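PDB 2E9Y: carbamate kinase from Aeropyrum pernix, which probably catalyses reversible phosphoryl transfer between ATP and carbamate. Local coordinates for residues D41-G46 against E99-R104; R5-A10 against Q303-Q308; N127-P132 against G150-R155; A65-P70 against V133-G138. All blocks are in the same frame, centred on the assembly; numbering follows the deposited sequence. Where two conformers were deposited one is given.

Contact 1: D41-G46 against E99-R104; sequences DVLADG and EELRRR
Arg104 sets its CG anti to its own carbonyl carbon (chi1 -56°) and then runs extended from CG to NE, which carries the guanidinium over to Asp41; Asp41 makes the same first turn and brings its carboxylate round to meet it. The grip is end-on and falls on one oxygen: Asp41 OD1 lies 2.9 Å from Arg104 NH1 and 3.1 Å from Arg104 NH2. That oxygen stays near the guanidinium plane, yet both nitrogens come to it from the same face of the carboxylate, the two planes being 35° apart. The bridge ties the C-terminal end of helix 25-44 to that of helix 78-103, two helices of the amino acid kinase fold; the first helix ends in a Schellman motif with Gly46 at positive phi. At its NE edge, Arg104 gives a nearly straight bond (161°, 2.8 Å) to the anti lone pair of Glu100 OE2, so carboxylates at two edges fix the turn of the group. Arg103 continues the network, NH2 bonded to Glu99 OE2 and NH1 more weakly to Glu100 OE1. With an alanine in place of Arg104, Asp41 and Glu100 would probably lose the cation between them, leaving only the leucine contact described next. Deeper in, Leu43 CD2 sits 4.0 Å from Leu101 CD1 and equally near Leu101 CD2, and these two leucines cross at about a right angle.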
loop_
_atom_site.group_PDB
_atom_site.type_symbol
_atom_site.label_atom_id
_atom_site.label_comp_id
_atom_site.label_asym_id
_atom_site.label_seq_id
_atom_site.Cartn_x
_atom_site.Cartn_y
_atom_site.Cartn_z
ATOM N N ASP A 41 -15.901 -6.959 -18.036
ATOM C CA ASP A 41 -17.163 -7.014 -18.761
ATOM C C ASP A 41 -17.974 -5.771 -18.417
ATOM O O ASP A 41 -18.506 -5.097 -19.300
ATOM C CB ASP A 41 -17.953 -8.276 -18.389
ATOM C CG ASP A 41 -17.277 -9.552 -18.862
ATOM O OD1 ASP A 41 -16.566 -9.502 -19.887
ATOM O OD2 ASP A 41 -17.466 -10.608 -18.221
ATOM N N VAL A 42 -18.049 -5.466 -17.126
ATOM C CA VAL A 42 -18.791 -4.307 -16.650
ATOM C C VAL A 42 -18.283 -3.012 -17.278
ATOM O O VAL A 42 -19.076 -2.150 -17.663
ATOM C CB VAL A 42 -18.703 -4.201 -15.113
ATOM C CG1 VAL A 42 -19.271 -2.875 -14.643
ATOM C CG2 VAL A 42 -19.458 -5.359 -14.480
ATOM N N LEU A 43 -16.963 -2.872 -17.375
ATOM C CA LEU A 43 -16.366 -1.683 -17.978
ATOM C C LEU A 43 -16.707 -1.643 -19.464
ATOM O O LEU A 43 -16.851 -0.570 -20.052
ATOM C CB LEU A 43 -14.841 -1.694 -17.804
ATOM C CG LEU A 43 -14.261 -1.175 -16.482
ATOM C CD1 LEU A 43 -14.916 -1.865 -15.302
ATOM C CD2 LEU A 43 -12.760 -1.405 -16.476
ATOM N N ALA A 44 -16.827 -2.821 -20.066
ATOM C CA ALA A 44 -17.166 -2.917 -21.478
ATOM C C ALA A 44 -18.566 -2.353 -21.700
ATOM O O ALA A 44 -18.837 -1.736 -22.730
ATOM C CB ALA A 44 -17.108 -4.371 -21.934
ATOM N N ASP A 45 -19.450 -2.555 -20.728
ATOM C CA ASP A 45 -20.818 -2.059 -20.840
ATOM C C ASP A 45 -20.934 -0.550 -20.636
ATOM O O ASP A 45 -22.039 -0.008 -20.614
ATOM C CB ASP A 45 -21.741 -2.797 -19.865
ATOM C CG ASP A 45 -21.871 -4.276 -20.196
ATOM O OD1 ASP A 45 -21.895 -4.617 -21.398
ATOM O OD2 ASP A 45 -21.961 -5.098 -19.261
ATOM N N GLY A 46 -19.794 0.123 -20.480
ATOM C CA GLY A 46 -19.797 1.569 -20.323
ATOM C C GLY A 46 -19.691 2.177 -18.934
ATOM O O GLY A 46 -19.642 3.402 -18.803
ATOM N N GLU A 99 -4.139 -6.366 -17.044
ATOM C CA GLU A 99 -3.773 -7.415 -17.990
ATOM C C GLU A 99 -4.976 -7.839 -18.829
ATOM O O GLU A 99 -4.860 -8.043 -20.042
ATOM C CB GLU A 99 -3.219 -8.624 -17.242
ATOM C CG GLU A 99 -2.760 -9.761 -18.136
ATOM C CD GLU A 99 -2.197 -10.919 -17.340
ATOM O OE1 GLU A 99 -1.267 -10.690 -16.536
ATOM O OE2 GLU A 99 -2.685 -12.056 -17.514
ATOM N N GLU A 100 -6.130 -7.966 -18.181
ATOM C CA GLU A 100 -7.348 -8.370 -18.873
ATOM C C GLU A 100 -7.789 -7.319 -19.883
ATOM O O GLU A 100 -8.089 -7.645 -21.032
ATOM C CB GLU A 100 -8.473 -8.624 -17.867
ATOM C CG GLU A 100 -9.777 -9.106 -18.492
ATOM C CD GLU A 100 -9.593 -10.339 -19.360
ATOM O OE1 GLU A 100 -8.921 -11.291 -18.907
ATOM O OE2 GLU A 100 -10.126 -10.362 -20.490
ATOM N N LEU A 101 -7.825 -6.061 -19.458
ATOM C CA LEU A 101 -8.234 -4.978 -20.343
ATOM C C LEU A 101 -7.297 -4.884 -21.541
ATOM O O LEU A 101 -7.726 -4.600 -22.659
ATOM C CB LEU A 101 -8.255 -3.651 -19.577
ATOM C CG LEU A 101 -9.279 -3.586 -18.440
ATOM C CD1 LEU A 101 -9.086 -2.314 -17.632
ATOM C CD2 LEU A 101 -10.684 -3.643 -19.018
ATOM N N ARG A 102 -6.014 -5.132 -21.296
ATOM C CA ARG A 102 -4.998 -5.087 -22.341
ATOM C C ARG A 102 -5.265 -6.201 -23.346
ATOM O O ARG A 102 -5.181 -5.998 -24.560
ATOM C CB ARG A 102 -3.618 -5.276 -21.714
ATOM C CG ARG A 102 -2.450 -5.168 -22.670
ATOM C CD ARG A 102 -1.199 -5.637 -21.959
ATOM N NE ARG A 102 -1.097 -5.024 -20.638
ATOM C CZ ARG A 102 -0.654 -5.650 -19.554
ATOM N NH1 ARG A 102 -0.263 -6.916 -19.623
ATOM N NH2 ARG A 102 -0.611 -5.011 -18.395
ATOM N N ARG A 103 -5.585 -7.381 -22.825
ATOM C CA ARG A 103 -5.879 -8.540 -23.657
ATOM C C ARG A 103 -7.071 -8.232 -24.563
ATOM O O ARG A 103 -7.251 -8.861 -25.606
ATOM C CB ARG A 103 -6.188 -9.750 -22.771
ATOM C CG ARG A 103 -6.531 -11.020 -23.532
ATOM C CD ARG A 103 -6.678 -12.212 -22.596
ATOM N NE ARG A 103 -5.448 -12.481 -21.852
ATOM C CZ ARG A 103 -5.268 -12.206 -20.562
ATOM N NH1 ARG A 103 -6.244 -11.654 -19.852
ATOM N NH2 ARG A 103 -4.107 -12.481 -19.982
ATOM N N ARG A 104 -7.878 -7.255 -24.158
ATOM C CA ARG A 104 -9.048 -6.863 -24.931
ATOM C C ARG A 104 -8.768 -5.622 -25.775
ATOM O O ARG A 104 -9.685 -5.023 -26.338
ATOM C CB ARG A 104 -10.234 -6.609 -23.997
ATOM C CG ARG A 104 -10.570 -7.792 -23.104
ATOM C CD ARG A 104 -11.894 -7.598 -22.381
ATOM N NE ARG A 104 -12.182 -8.707 -21.474
ATOM C CZ ARG A 104 -13.339 -8.878 -20.844
ATOM N NH1 ARG A 104 -14.326 -8.010 -21.023
ATOM N NH2 ARG A 104 -13.508 -9.913 -20.030
#

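Contact 2: R5-A10 against Q303-Q308; sequences RLAVIA and QVLSLQ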
loop_
_atom_site.group_PDB
_atom_site.type_symbol
_atom_site.label_atom_id
_atom_site.label_comp_id
_atom_site.label_asym_id
_atom_site.label_seq_id
_atom_site.Cartn_x
_atom_site.Cartn_y
_atom_site.Cartn_z
ATOM N N ARG A 5 -21.752 6.351 -16.550
ATOM C CA ARG A 5 -22.164 6.562 -15.168
ATOM C C ARG A 5 -21.142 5.953 -14.217
ATOM O O ARG A 5 -20.311 5.144 -14.628
ATOM C CB ARG A 5 -23.545 5.954 -14.921
ATOM C CG ARG A 5 -24.656 6.627 -15.714
ATOM C CD ARG A 5 -26.023 6.333 -15.120
ATOM N NE ARG A 5 -26.352 4.911 -15.152
ATOM C CZ ARG A 5 -27.339 4.362 -14.451
ATOM N NH1 ARG A 5 -28.091 5.118 -13.662
ATOM N NH2 ARG A 5 -27.575 3.059 -14.539
ATOM N N LEU A 6 -21.207 6.348 -12.948
ATOM C CA LEU A 6 -20.271 5.854 -11.945
ATOM C C LEU A 6 -20.911 4.898 -10.948
ATOM O O LEU A 6 -21.999 5.151 -10.434
ATOM C CB LEU A 6 -19.650 7.027 -11.181
ATOM C CG LEU A 6 -18.732 6.665 -10.006
ATOM C CD1 LEU A 6 -17.532 5.881 -10.512
ATOM C CD2 LEU A 6 -18.280 7.937 -9.303
ATOM N N ALA A 7 -20.222 3.801 -10.670
ATOM C CA ALA A 7 -20.724 2.824 -9.723
ATOM C C ALA A 7 -19.628 2.410 -8.753
ATOM O O ALA A 7 -18.486 2.188 -9.154
ATOM C CB ALA A 7 -21.241 1.599 -10.461
ATOM N N VAL A 8 -19.971 2.339 -7.473
ATOM C CA VAL A 8 -19.014 1.880 -6.472
ATOM C C VAL A 8 -19.361 0.401 -6.348
ATOM O O VAL A 8 -20.502 0.049 -6.047
ATOM C CB VAL A 8 -19.203 2.599 -5.111
ATOM C CG1 VAL A 8 -18.413 1.878 -4.026
ATOM C CG2 VAL A 8 -18.719 4.037 -5.221
ATOM N N ILE A 9 -18.387 -0.461 -6.621
ATOM C CA ILE A 9 -18.599 -1.903 -6.572
ATOM C C ILE A 9 -17.813 -2.505 -5.417
ATOM O O ILE A 9 -16.585 -2.501 -5.428
ATOM C CB ILE A 9 -18.146 -2.564 -7.891
ATOM C CG1 ILE A 9 -18.920 -1.943 -9.060
ATOM C CG2 ILE A 9 -18.375 -4.070 -7.838
ATOM C CD1 ILE A 9 -18.406 -2.322 -10.431
ATOM N N ALA A 10 -18.536 -3.014 -4.428
ATOM C CA ALA A 10 -17.926 -3.613 -3.250
ATOM C C ALA A 10 -17.757 -5.125 -3.405
ATOM O O ALA A 10 -18.731 -5.877 -3.365
ATOM C CB ALA A 10 -18.773 -3.300 -2.017
ATOM N N GLN A 303 -25.139 -8.588 -15.092
ATOM C CA GLN A 303 -26.583 -8.377 -15.046
ATOM C C GLN A 303 -26.957 -7.526 -13.839
ATOM O O GLN A 303 -27.845 -6.676 -13.923
ATOM C CB GLN A 303 -27.324 -9.715 -14.970
ATOM C CG GLN A 303 -27.172 -10.576 -16.215
ATOM C CD GLN A 303 -27.733 -9.906 -17.457
ATOM O OE1 GLN A 303 -28.932 -9.642 -17.548
ATOM N NE2 GLN A 303 -26.863 -9.621 -18.420
ATOM N N VAL A 304 -26.274 -7.756 -12.719
ATOM C CA VAL A 304 -26.546 -6.995 -11.492
ATOM C C VAL A 304 -26.464 -5.485 -11.714
ATOM O O VAL A 304 -27.291 -4.718 -11.236
ATOM C CB VAL A 304 -25.564 -7.412 -10.382
ATOM C CG1 VAL A 304 -25.730 -6.476 -9.183
ATOM C CG2 VAL A 304 -25.836 -8.835 -9.932
ATOM N N LEU A 305 -25.396 -5.066 -12.432
ATOM C CA LEU A 305 -25.148 -3.662 -12.755
ATOM C C LEU A 305 -26.296 -3.057 -13.582
ATOM O O LEU A 305 -26.626 -1.884 -13.478
ATOM C CB LEU A 305 -23.833 -3.570 -13.531
ATOM C CG LEU A 305 -22.627 -3.356 -12.612
ATOM C CD1 LEU A 305 -22.555 -1.929 -12.066
ATOM C CD2 LEU A 305 -22.638 -4.280 -11.394
ATOM N N SER A 306 -26.881 -3.912 -14.447
ATOM C CA SER A 306 -28.016 -3.479 -15.270
ATOM C C SER A 306 -29.353 -3.524 -14.505
ATOM O O SER A 306 -30.419 -3.200 -15.030
ATOM C CB SER A 306 -28.085 -4.399 -16.492
ATOM O OG SER A 306 -26.894 -4.260 -17.272
ATOM N N LEU A 307 -29.265 -3.975 -13.233
ATOM C CA LEU A 307 -30.440 -4.126 -12.387
ATOM C C LEU A 307 -31.328 -5.269 -12.867
ATOM O O LEU A 307 -32.531 -5.286 -12.642
ATOM C CB LEU A 307 -31.204 -2.801 -12.352
ATOM C CG LEU A 307 -30.348 -1.664 -11.783
ATOM C CD1 LEU A 307 -31.153 -0.383 -11.574
ATOM C CD2 LEU A 307 -29.722 -1.999 -10.427
ATOM N N GLN A 308 -30.724 -6.230 -13.589
ATOM C CA GLN A 308 -31.498 -7.352 -14.110
ATOM C C GLN A 308 -31.265 -8.638 -13.306
ATOM O O GLN A 308 -31.792 -9.696 -13.597
ATOM C CB GLN A 308 -31.091 -7.580 -15.563
ATOM C CG GLN A 308 -31.332 -6.358 -16.447
ATOM C CD GLN A 308 -32.780 -5.936 -16.352
ATOM O OE1 GLN A 308 -33.710 -6.688 -16.595
ATOM N NE2 GLN A 308 -32.947 -4.640 -16.020
#
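Ala7 and Leu305 mark the closest backbone approach, their CA atoms 8.4 Å apart, with a strand on one side and the last turn of a short helix on the other. This is helix-on-sheet packing in the alpha/beta core of the amino acid kinase fold: strand 6-10 runs parallel between strands 48-52 and 231-236, and helix 301-305 lies against one face of that sheet. The strand's alternation sorts its side chains, Ala7 and Ile9 facing the helix while Val8 and Ala10 pack on helix 216-226. Everything across the contact is apolar and buried, and Leu305 supplies the whole helical share. Its chi1 of -91° is some 30° off a staggered value, and in this setting CD1 is the methyl that reaches the strand. The same side chain also touches Leu231 and Val233 of the adjacent strand, so it spans two strands of the sheet. Just beyond it the helix closes in a Schellman motif, with Leu307 at positive phi and its N bonded back to Val304 O. Leu305 CD1 rests 4.1 Å from Ala7 CB and 4.5 Å from Ile9 CD1.

Contact 3: N127-P132 against G150-R155; sequences NNPSKP and GWVFKR
Pro129, Val152 and Lys154 meet at the margin of the small antiparallel sheet formed by strands 131-133, 136-137, 152-155 and 161-165, where the chain is just entering its first strand. The proline ring is driven into the valine: Pro129 CG lies 3.7 Å from Val152 CB, 3.7 Å from Val152 CG1 and 3.9 Å from Val152 CG2, so one ring carbon meets the branch point and both methyls. The two side chains cross at about a right angle. Strands 131-133 and 152-155 do not pair with each other here; each is hydrogen-bonded to strand 161-165, and side chains bridge the distance between them. The sheet, with helix 139-149 against the ring of Phe153, probably corresponds to the protruding subdomain known from carbamate kinases. Two residues along from the valine, Lys154 reaches across to the same loop. Its chain is extended until a bend at its last torsion (chi4 51°) tips the ammonium group onto the proline's carbonyl. Lys154 NZ bonds to Pro129 O at 3.0 Å, lying in the carbonyl plane with a C=O...N angle of 146°. The same NZ passes 3.9 Å from Ser130 CA, so the ammonium group also lies against the backbone just after the proline. Pro129 itself is buried, with Pro166 also against it, whereas Lys154 is exposed.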
loop_
_atom_site.group_PDB
_atom_site.type_symbol
_atom_site.label_atom_id
_atom_site.label_comp_id
_atom_site.label_asym_id
_atom_site.label_seq_id
_atom_site.Cartn_x
_atom_site.Cartn_y
_atom_site.Cartn_z
ATOM N N ASN A 127 -15.916 0.904 23.288
ATOM C CA ASN A 127 -16.008 0.407 24.659
ATOM C C ASN A 127 -16.451 -1.067 24.676
ATOM O O ASN A 127 -16.344 -1.764 25.675
ATOM C CB ASN A 127 -17.002 1.286 25.439
ATOM C CG ASN A 127 -16.835 1.091 26.934
ATOM O OD1 ASN A 127 -16.049 1.770 27.601
ATOM N ND2 ASN A 127 -17.658 0.182 27.485
ATOM N N ASN A 128 -16.993 -1.519 23.518
ATOM C CA ASN A 128 -17.453 -2.908 23.399
ATOM C C ASN A 128 -16.892 -3.578 22.133
ATOM O O ASN A 128 -17.634 -4.012 21.264
ATOM C CB ASN A 128 -18.990 -2.897 23.350
ATOM C CG ASN A 128 -19.542 -4.302 23.211
ATOM O OD1 ASN A 128 -19.085 -5.250 23.850
ATOM N ND2 ASN A 128 -20.596 -4.419 22.384
ATOM N N PRO A 129 -15.559 -3.685 22.023
ATOM C CA PRO A 129 -14.976 -4.327 20.837
ATOM C C PRO A 129 -15.414 -5.782 20.721
ATOM O O PRO A 129 -15.436 -6.508 21.716
ATOM C CB PRO A 129 -13.472 -4.175 21.067
ATOM C CG PRO A 129 -13.358 -4.190 22.564
ATOM C CD PRO A 129 -14.513 -3.313 22.991
ATOM N N SER A 130 -15.759 -6.214 19.510
ATOM C CA SER A 130 -16.216 -7.587 19.316
ATOM C C SER A 130 -15.710 -8.260 18.046
ATOM O O SER A 130 -16.069 -9.402 17.762
ATOM C CB SER A 130 -17.742 -7.626 19.323
ATOM O OG SER A 130 -18.261 -6.895 18.228
ATOM N N LYS A 131 -14.889 -7.560 17.275
ATOM C CA LYS A 131 -14.363 -8.142 16.047
ATOM C C LYS A 131 -13.037 -8.842 16.335
ATOM O O LYS A 131 -12.057 -8.195 16.691
ATOM C CB LYS A 131 -14.153 -7.052 14.993
ATOM C CG LYS A 131 -13.774 -7.591 13.621
ATOM C CD LYS A 131 -14.917 -8.394 13.010
ATOM C CE LYS A 131 -14.494 -9.054 11.704
ATOM N NZ LYS A 131 -13.987 -8.057 10.721
ATOM N N PRO A 132 -12.998 -10.179 16.202
ATOM C CA PRO A 132 -11.772 -10.943 16.452
ATOM C C PRO A 132 -10.748 -10.678 15.353
ATOM O O PRO A 132 -11.102 -10.627 14.177
ATOM C CB PRO A 132 -12.246 -12.399 16.422
ATOM C CG PRO A 132 -13.714 -12.312 16.713
ATOM C CD PRO A 132 -14.131 -11.083 15.955
ATOM N N GLY A 150 -3.816 -2.351 27.350
ATOM C CA GLY A 150 -5.248 -2.187 27.494
ATOM C C GLY A 150 -6.037 -2.926 26.427
ATOM O O GLY A 150 -7.164 -2.549 26.109
ATOM N N TRP A 151 -5.447 -3.977 25.868
ATOM C CA TRP A 151 -6.120 -4.769 24.844
ATOM C C TRP A 151 -7.311 -5.495 25.452
ATOM O O TRP A 151 -7.329 -5.778 26.650
ATOM C CB TRP A 151 -5.156 -5.792 24.246
ATOM C CG TRP A 151 -4.173 -5.215 23.282
ATOM C CD1 TRP A 151 -3.790 -3.908 23.180
ATOM C CD2 TRP A 151 -3.415 -5.935 22.303
ATOM N NE1 TRP A 151 -2.837 -3.770 22.199
ATOM C CE2 TRP A 151 -2.588 -4.998 21.645
ATOM C CE3 TRP A 151 -3.352 -7.281 21.920
ATOM C CZ2 TRP A 151 -1.705 -5.366 20.620
ATOM C CZ3 TRP A 151 -2.472 -7.648 20.900
ATOM C CH2 TRP A 151 -1.662 -6.691 20.265
ATOM N N VAL A 152 -8.306 -5.788 24.624
ATOM C CA VAL A 152 -9.498 -6.490 25.075
ATOM C C VAL A 152 -9.562 -7.859 24.408
ATOM O O VAL A 152 -9.291 -7.989 23.213
ATOM C CB VAL A 152 -10.767 -5.700 24.723
ATOM C CG1 VAL A 152 -11.998 -6.461 25.184
ATOM C CG2 VAL A 152 -10.708 -4.329 25.375
ATOM N N PHE A 153 -9.933 -8.873 25.181
ATOM C CA PHE A 153 -10.008 -10.238 24.667
ATOM C C PHE A 153 -11.350 -10.905 24.909
ATOM O O PHE A 153 -12.120 -10.495 25.776
ATOM C CB PHE A 153 -8.925 -11.103 25.328
ATOM C CG PHE A 153 -7.527 -10.696 24.979
ATOM C CD1 PHE A 153 -6.875 -9.712 25.714
ATOM C CD2 PHE A 153 -6.873 -11.271 23.897
ATOM C CE1 PHE A 153 -5.590 -9.303 25.371
ATOM C CE2 PHE A 153 -5.588 -10.867 23.549
ATOM C CZ PHE A 153 -4.947 -9.881 24.286
ATOM N N LYS A 154 -11.617 -11.940 24.123
ATOM C CA LYS A 154 -12.819 -12.746 24.265
ATOM C C LYS A 154 -12.341 -14.186 24.322
ATOM O O LYS A 154 -11.449 -14.588 23.568
ATOM C CB LYS A 154 -13.773 -12.562 23.082
ATOM C CG LYS A 154 -14.811 -11.473 23.302
ATOM C CD LYS A 154 -15.786 -11.385 22.133
ATOM C CE LYS A 154 -16.900 -10.387 22.427
ATOM N NZ LYS A 154 -16.361 -9.073 22.877
ATOM N N ARG A 155 -12.911 -14.964 25.231
ATOM C CA ARG A 155 -12.509 -16.352 25.346
ATOM C C ARG A 155 -13.054 -17.150 24.166
ATOM O O ARG A 155 -14.192 -16.954 23.741
ATOM C CB ARG A 155 -13.017 -16.933 26.670
ATOM C CG ARG A 155 -12.594 -18.369 26.928
ATOM C CD ARG A 155 -13.199 -18.883 28.219
ATOM N NE ARG A 155 -12.780 -18.097 29.377
ATOM C CZ ARG A 155 -11.571 -18.154 29.928
ATOM N NH1 ARG A 155 -10.648 -18.966 29.432
ATOM N NH2 ARG A 155 -11.288 -17.401 30.981
#

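Contact 4: A65-P70 against V133-G138; sequences AFEALP and VGPIYG
The Tyr137 ring meets the Glu67 carboxylate at its edge, OE2 lying in the ring plane beside the hydroxyl, with the two planes 82° apart and thus nearly perpendicular. The Phe153 ring packs on the same tyrosine edge-to-face, and Trp151 touches both the tyrosine and the glutamate. Tyr137 OH is 3.1 Å from Glu67 OE2, a weak hydrogen bond at most, and it also presses on the aliphatic part, 3.3 Å from Glu67 CG. The bend at chi2 of Glu67 (-66°) folds the carboxylate round, so that Glu67 CD comes within 3.9 Å of Tyr137 CE2. Higher up the same side chain, Glu67 CB rests 4.1 Å from Pro135 CG. The stronger polar partner of the glutamate is Arg75, whose NE forms a salt bridge with OE1 and whose other nitrogens bond to Leu69 O and Pro70 O. With an alanine in place of Glu67, Arg75 would probably lose its carboxylate mate and the tyrosine hydroxyl would face a gap. The chain turns a corner at Gly134 and Pro135; at Gly134 a side chain would clash with Pro135 CD. Glu67 stands in the last turn of helix 56-67, where Ala65, Phe66 and Ala68 pack on the second subunit, while Tyr137 belongs to a weakly bonded strand that pairs with strand 161-165 and leads into helix 139-149.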
loop_
_atom_site.group_PDB
_atom_site.type_symbol
_atom_site.label_atom_id
_atom_site.label_comp_id
_atom_site.label_asym_id
_atom_site.label_seq_id
_atom_site.Cartn_x
_atom_site.Cartn_y
_atom_site.Cartn_z
ATOM N N ALA A 65 1.332 -13.197 11.639
ATOM C CA ALA A 65 2.736 -13.156 11.254
ATOM C C ALA A 65 3.564 -12.315 12.217
ATOM O O ALA A 65 4.601 -12.761 12.697
ATOM C CB ALA A 65 2.878 -12.606 9.830
ATOM N N PHE A 66 3.108 -11.100 12.514
ATOM C CA PHE A 66 3.873 -10.247 13.417
ATOM C C PHE A 66 3.905 -10.825 14.831
ATOM O O PHE A 66 4.916 -10.726 15.527
ATOM C CB PHE A 66 3.297 -8.822 13.423
ATOM C CG PHE A 66 3.166 -8.214 12.049
ATOM C CD1 PHE A 66 4.100 -8.498 11.055
ATOM C CD2 PHE A 66 2.108 -7.365 11.751
ATOM C CE1 PHE A 66 3.977 -7.945 9.777
ATOM C CE2 PHE A 66 1.974 -6.805 10.479
ATOM C CZ PHE A 66 2.910 -7.097 9.490
ATOM N N GLU A 67 2.809 -11.447 15.251
ATOM C CA GLU A 67 2.763 -12.043 16.583
ATOM C C GLU A 67 3.616 -13.310 16.680
ATOM O O GLU A 67 3.948 -13.746 17.776
ATOM C CB GLU A 67 1.320 -12.365 16.983
ATOM C CG GLU A 67 0.486 -11.147 17.361
ATOM C CD GLU A 67 0.975 -10.446 18.621
ATOM O OE1 GLU A 67 1.904 -10.956 19.293
ATOM O OE2 GLU A 67 0.418 -9.375 18.945
ATOM N N ALA A 68 3.971 -13.899 15.540
ATOM C CA ALA A 68 4.797 -15.105 15.543
ATOM C C ALA A 68 6.274 -14.773 15.758
ATOM O O ALA A 68 7.090 -15.663 16.013
ATOM C CB ALA A 68 4.622 -15.875 14.238
ATOM N N LEU A 69 6.615 -13.491 15.654
ATOM C CA LEU A 69 7.989 -13.041 15.853
ATOM C C LEU A 69 8.375 -13.180 17.322
ATOM O O LEU A 69 7.507 -13.266 18.193
ATOM C CB LEU A 69 8.136 -11.565 15.452
ATOM C CG LEU A 69 7.965 -11.172 13.982
ATOM C CD1 LEU A 69 7.782 -9.662 13.860
ATOM C CD2 LEU A 69 9.184 -11.631 13.192
ATOM N N PRO A 70 9.689 -13.212 17.614
ATOM C CA PRO A 70 10.142 -13.329 19.004
ATOM C C PRO A 70 9.565 -12.150 19.780
ATOM O O PRO A 70 9.422 -11.054 19.236
ATOM C CB PRO A 70 11.659 -13.249 18.877
ATOM C CG PRO A 70 11.911 -13.900 17.549
ATOM C CD PRO A 70 10.826 -13.290 16.681
ATOM N N VAL A 133 -9.489 -10.510 15.742
ATOM C CA VAL A 133 -8.414 -10.275 14.781
ATOM C C VAL A 133 -7.126 -10.913 15.271
ATOM O O VAL A 133 -6.711 -10.709 16.410
ATOM C CB VAL A 133 -8.149 -8.765 14.564
ATOM C CG1 VAL A 133 -6.919 -8.576 13.681
ATOM C CG2 VAL A 133 -9.357 -8.114 13.904
ATOM N N GLY A 134 -6.498 -11.702 14.409
ATOM C CA GLY A 134 -5.250 -12.322 14.792
ATOM C C GLY A 134 -5.340 -13.757 15.271
ATOM O O GLY A 134 -6.370 -14.412 15.133
ATOM N N PRO A 135 -4.249 -14.261 15.857
ATOM C CA PRO A 135 -4.112 -15.618 16.380
ATOM C C PRO A 135 -4.746 -15.830 17.740
ATOM O O PRO A 135 -5.318 -14.916 18.333
ATOM C CB PRO A 135 -2.606 -15.796 16.439
ATOM C CG PRO A 135 -2.170 -14.445 16.920
ATOM C CD PRO A 135 -3.007 -13.495 16.077
ATOM N N ILE A 136 -4.629 -17.058 18.225
ATOM C CA ILE A 136 -5.148 -17.417 19.530
ATOM C C ILE A 136 -4.068 -17.062 20.542
ATOM O O ILE A 136 -2.893 -17.390 20.351
ATOM C CB ILE A 136 -5.459 -18.922 19.595
ATOM C CG1 ILE A 136 -6.640 -19.228 18.672
ATOM C CG2 ILE A 136 -5.744 -19.340 21.034
ATOM C CD1 ILE A 136 -6.887 -20.697 18.447
ATOM N N TYR A 137 -4.465 -16.367 21.602
ATOM C CA TYR A 137 -3.538 -15.957 22.650
ATOM C C TYR A 137 -3.747 -16.795 23.896
ATOM O O TYR A 137 -4.869 -17.208 24.192
ATOM C CB TYR A 137 -3.760 -14.492 23.018
ATOM C CG TYR A 137 -3.383 -13.516 21.939
ATOM C CD1 TYR A 137 -4.316 -13.111 20.987
ATOM C CD2 TYR A 137 -2.094 -12.980 21.876
ATOM C CE1 TYR A 137 -3.979 -12.188 19.995
ATOM C CE2 TYR A 137 -1.748 -12.054 20.890
ATOM C CZ TYR A 137 -2.696 -11.662 19.955
ATOM O OH TYR A 137 -2.370 -10.735 18.984
ATOM N N GLY A 138 -2.655 -17.036 24.618
ATOM C CA GLY A 138 -2.729 -17.802 25.847
ATOM C C GLY A 138 -3.177 -16.883 26.965
ATOM O O GLY A 138 -3.067 -15.662 26.851
#

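From the N terminus, strand 6-10 opens contact 2, which closes only when the chain returns at 303-308; all the other contacts fall within that long loop. Contact 1 opens at 41-46 and contact 4 at 65-70, but contact 1 closes first, at 99-104, so the two cross. Contact 3 begins at 127-132, after contact 1 has closed; contact 4 ends at 133-138 and contact 3 at 150-155, a second crossing. Val42 and Leu305 touch, bringing helix 25-44 against helix 301-305, which itself packs on the core sheet. Contacts 3 and 4, centres about 36 Å and 39 Å from that of contact 2, touch through Trp151 and Phe153 and tie the small antiparallel sheet to helix 56-67.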